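Local coordinates for guanine nucleotide exchange factor SRM1 (Saccharomyces cerevisiae, PDB 3OF7), which promotes exchange of GDP for GTP on the GTPases GSP1 and GSP2, binds chromatin and controls RNA metabolism and transport, at residues Asn50-Leu58 with Thr406-Phe414. Sequence-based numbering, arbitrary orientation.
Sequences NKEVKRPRL and TYAVGLGPF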
loop_
_atom_site.group_PDB
_atom_site.type_symbol
_atom_site.label_atom_id
_atom_site.label_comp_id
_atom_site.label_asym_id
_atom_site.label_seq_id
_atom_site.Cartn_x
_atom_site.Cartn_y
_atom_site.Cartn_z
ATOM N N ASN A 50 -5.316 7.344 22.731
ATOM C CA ASN A 50 -5.630 6.725 21.441
ATOM C C ASN A 50 -4.706 7.131 20.282
ATOM O O ASN A 50 -5.043 6.922 19.113
ATOM C CB ASN A 50 -7.102 6.964 21.080
ATOM C CG ASN A 50 -8.058 6.168 21.957
ATOM O OD1 ASN A 50 -7.765 5.043 22.358
ATOM N ND2 ASN A 50 -9.213 6.746 22.243
ATOM N N LYS A 51 -3.551 7.709 20.604
ATOM C CA LYS A 51 -2.554 8.021 19.577
ATOM C C LYS A 51 -1.377 7.024 19.581
ATOM O O LYS A 51 -0.425 7.148 18.803
ATOM C CB LYS A 51 -2.112 9.497 19.646
ATOM C CG LYS A 51 -1.148 9.873 20.756
ATOM C CD LYS A 51 -1.280 11.365 21.088
ATOM C CE LYS A 51 0.053 11.983 21.477
ATOM N NZ LYS A 51 0.994 12.029 20.306
ATOM N N GLU A 52 -1.470 6.027 20.459
ATOM C CA GLU A 52 -0.529 4.913 20.490
ATOM C C GLU A 52 -1.283 3.667 20.944
ATOM O O GLU A 52 -1.812 3.612 22.064
ATOM C CB GLU A 52 0.661 5.225 21.403
ATOM C CG GLU A 52 1.717 4.137 21.468
ATOM C CD GLU A 52 2.788 4.445 22.499
ATOM O OE1 GLU A 52 2.566 4.174 23.698
ATOM O OE2 GLU A 52 3.851 4.962 22.109
ATOM N N VAL A 53 -1.351 2.682 20.051
ATOM C CA VAL A 53 -2.234 1.535 20.216
ATOM C C VAL A 53 -1.471 0.292 19.765
ATOM O O VAL A 53 -1.122 0.156 18.599
ATOM C CB VAL A 53 -3.557 1.746 19.420
ATOM C CG1 VAL A 53 -4.392 0.480 19.372
ATOM C CG2 VAL A 53 -4.375 2.895 20.032
ATOM N N LYS A 54 -1.193 -0.605 20.707
ATOM C CA LYS A 54 -0.204 -1.659 20.488
ATOM C C LYS A 54 -0.793 -2.976 19.971
ATOM O O LYS A 54 -0.049 -3.917 19.685
ATOM C CB LYS A 54 0.624 -1.874 21.773
ATOM C CG LYS A 54 1.336 -0.607 22.245
ATOM C CD LYS A 54 2.034 -0.780 23.589
ATOM C CE LYS A 54 2.607 0.557 24.067
ATOM N NZ LYS A 54 3.389 0.427 25.355
ATOM N N ARG A 55 -2.123 -3.030 19.856
ATOM C CA ARG A 55 -2.845 -4.197 19.323
ATOM C C ARG A 55 -4.025 -3.706 18.493
ATOM O O ARG A 55 -4.540 -2.625 18.770
ATOM C CB ARG A 55 -3.390 -5.058 20.476
ATOM C CG ARG A 55 -2.345 -5.782 21.318
ATOM C CD ARG A 55 -1.613 -6.816 20.503
ATOM N NE ARG A 55 -0.989 -7.844 21.337
ATOM C CZ ARG A 55 -0.598 -9.028 20.878
ATOM N NH1 ARG A 55 -0.758 -9.329 19.588
ATOM N NH2 ARG A 55 -0.047 -9.910 21.704
ATOM N N PRO A 56 -4.470 -4.496 17.487
ATOM C CA PRO A 56 -5.611 -4.087 16.666
ATOM C C PRO A 56 -6.805 -3.647 17.507
ATOM O O PRO A 56 -7.272 -4.398 18.367
ATOM C CB PRO A 56 -5.948 -5.359 15.878
ATOM C CG PRO A 56 -4.627 -6.032 15.715
ATOM C CD PRO A 56 -3.892 -5.770 17.011
ATOM N N ARG A 57 -7.269 -2.428 17.261
ATOM C CA ARG A 57 -8.353 -1.830 18.019
ATOM C C ARG A 57 -9.535 -1.608 17.088
ATOM O O ARG A 57 -9.396 -0.960 16.043
ATOM C CB ARG A 57 -7.882 -0.503 18.623
ATOM C CG ARG A 57 -8.968 0.308 19.343
ATOM C CD ARG A 57 -9.112 -0.107 20.810
ATOM N NE ARG A 57 -7.856 0.044 21.549
ATOM C CZ ARG A 57 -7.402 1.192 22.043
ATOM N NH1 ARG A 57 -8.096 2.318 21.895
ATOM N NH2 ARG A 57 -6.249 1.215 22.692
ATOM N N LEU A 58 -10.694 -2.148 17.457
ATOM C CA LEU A 58 -11.900 -1.955 16.651
ATOM C C LEU A 58 -12.204 -0.465 16.530
ATOM O O LEU A 58 -12.275 0.238 17.532
ATOM C CB LEU A 58 -13.078 -2.712 17.268
ATOM C CG LEU A 58 -14.413 -2.588 16.530
ATOM C CD1 LEU A 58 -14.371 -3.337 15.198
ATOM C CD2 LEU A 58 -15.552 -3.106 17.414
ATOM N N THR A 406 7.266 1.540 16.674
ATOM C CA THR A 406 6.010 2.287 16.623
ATOM C C THR A 406 4.781 1.396 16.834
ATOM O O THR A 406 3.648 1.874 16.749
ATOM C CB THR A 406 5.870 3.089 15.317
ATOM O OG1 THR A 406 6.228 2.255 14.213
ATOM C CG2 THR A 406 6.783 4.331 15.350
ATOM N N TYR A 407 5.024 0.115 17.120
ATOM C CA TYR A 407 3.973 -0.886 17.422
ATOM C C TYR A 407 3.051 -1.153 16.232
ATOM O O TYR A 407 1.937 -1.653 16.398
ATOM C CB TYR A 407 3.147 -0.490 18.663
ATOM C CG TYR A 407 3.998 -0.054 19.834
ATOM C CD1 TYR A 407 4.642 -0.997 20.638
ATOM C CD2 TYR A 407 4.179 1.300 20.124
ATOM C CE1 TYR A 407 5.440 -0.606 21.709
ATOM C CE2 TYR A 407 4.979 1.704 21.197
ATOM C CZ TYR A 407 5.599 0.745 21.982
ATOM O OH TYR A 407 6.386 1.127 23.045
ATOM N N ALA A 408 3.529 -0.826 15.034
ATOM C CA ALA A 408 2.755 -1.006 13.807
ATOM C C ALA A 408 2.528 -2.489 13.487
ATOM O O ALA A 408 1.644 -2.833 12.699
ATOM C CB ALA A 408 3.455 -0.306 12.645
ATOM N N VAL A 409 3.333 -3.358 14.094
ATOM C CA VAL A 409 3.167 -4.798 13.929
ATOM C C VAL A 409 2.017 -5.355 14.785
ATOM O O VAL A 409 1.537 -6.460 14.531
ATOM C CB VAL A 409 4.488 -5.593 14.170
ATOM C CG1 VAL A 409 5.545 -5.201 13.140
ATOM C CG2 VAL A 409 5.016 -5.384 15.597
ATOM N N GLY A 410 1.575 -4.577 15.778
ATOM C CA GLY A 410 0.444 -4.958 16.648
ATOM C C GLY A 410 0.703 -6.214 17.469
ATOM O O GLY A 410 -0.188 -7.057 17.653
ATOM N N LEU A 411 1.928 -6.349 17.956
ATOM C CA LEU A 411 2.310 -7.541 18.711
ATOM C C LEU A 411 2.477 -7.274 20.214
ATOM O O LEU A 411 3.071 -8.073 20.936
ATOM C CB LEU A 411 3.553 -8.195 18.082
ATOM C CG LEU A 411 3.309 -8.765 16.671
ATOM C CD1 LEU A 411 4.608 -9.183 15.991
ATOM C CD2 LEU A 411 2.315 -9.944 16.683
ATOM N N GLY A 412 1.928 -6.153 20.677
ATOM C CA GLY A 412 1.903 -5.842 22.105
ATOM C C GLY A 412 3.008 -4.914 22.587
ATOM O O GLY A 412 3.631 -4.215 21.779
ATOM N N PRO A 413 3.267 -4.920 23.913
ATOM C CA PRO A 413 4.140 -3.966 24.599
ATOM C C PRO A 413 5.623 -4.316 24.500
ATOM O O PRO A 413 6.305 -4.446 25.525
ATOM C CB PRO A 413 3.669 -4.062 26.054
ATOM C CG PRO A 413 3.240 -5.484 26.203
ATOM C CD PRO A 413 2.718 -5.926 24.848
ATOM N N PHE A 414 6.109 -4.468 23.272
ATOM C CA PHE A 414 7.512 -4.771 23.011
ATOM C C PHE A 414 7.988 -3.875 21.870
ATOM O O PHE A 414 7.373 -3.865 20.799
ATOM C CB PHE A 414 7.683 -6.235 22.595
ATOM C CG PHE A 414 6.839 -7.211 23.382
ATOM C CD1 PHE A 414 7.221 -7.618 24.658
ATOM C CD2 PHE A 414 5.672 -7.743 22.828
ATOM C CE1 PHE A 414 6.443 -8.528 25.380
ATOM C CE2 PHE A 414 4.886 -8.652 23.540
ATOM C CZ PHE A 414 5.276 -9.049 24.816
HETATM O O HOH W 1 5.574 -1.145 25.300
#
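One face of the Tyr407 ring carries the aliphatic chain of Lys54, a CH-pi contact with Lys54 CG 3.8 Å from the centroid, while Glu52 comes to the edge, its OE2 near the ring plane and 3.6 Å from Tyr407 CE2. The carboxylate and ring planes stand 68° apart. Lys54, extended beyond CG, runs alongside the tyrosine in the same direction, Lys54 CE reaching Tyr407 CZ. One water accepts from Lys54 NZ at 2.7 Å and links weakly to Tyr407 OH. A leucine in place of Tyr407 would probably leave the Lys54 chain without the flat surface it lies on and the water with one partner fewer.

The Arg55 guanidinium has the Leu411-Gly412 peptide over one face, Leu411 C above its centre and Gly412 N toward its rim. The Arg55 chain bends at its second torsion (chi2 -65°), which turns the guanidinium over this backbone; Arg55 NH1 gives Gly410 O a hydrogen bond of 3.0 Å, weak because its N-H···O angle is 130°. Gly412 N donates to Lys54 O at 3.1 Å, and Gly410 CA adds a CH···O contact to that oxygen. Gly410, closing a type I turn from Tyr407, has a positive phi, and a CB there would also sit tight against Pro56 CD.

The 54-55 corner of the closing blade packs on the loop between strands 398-402 and 418-419 of the adjacent blade, beside the sheet where early strands 30-34 and 56-58 pair with late strands 432-439 and 443-450 to close the seven-bladed RCC1 beta-propeller.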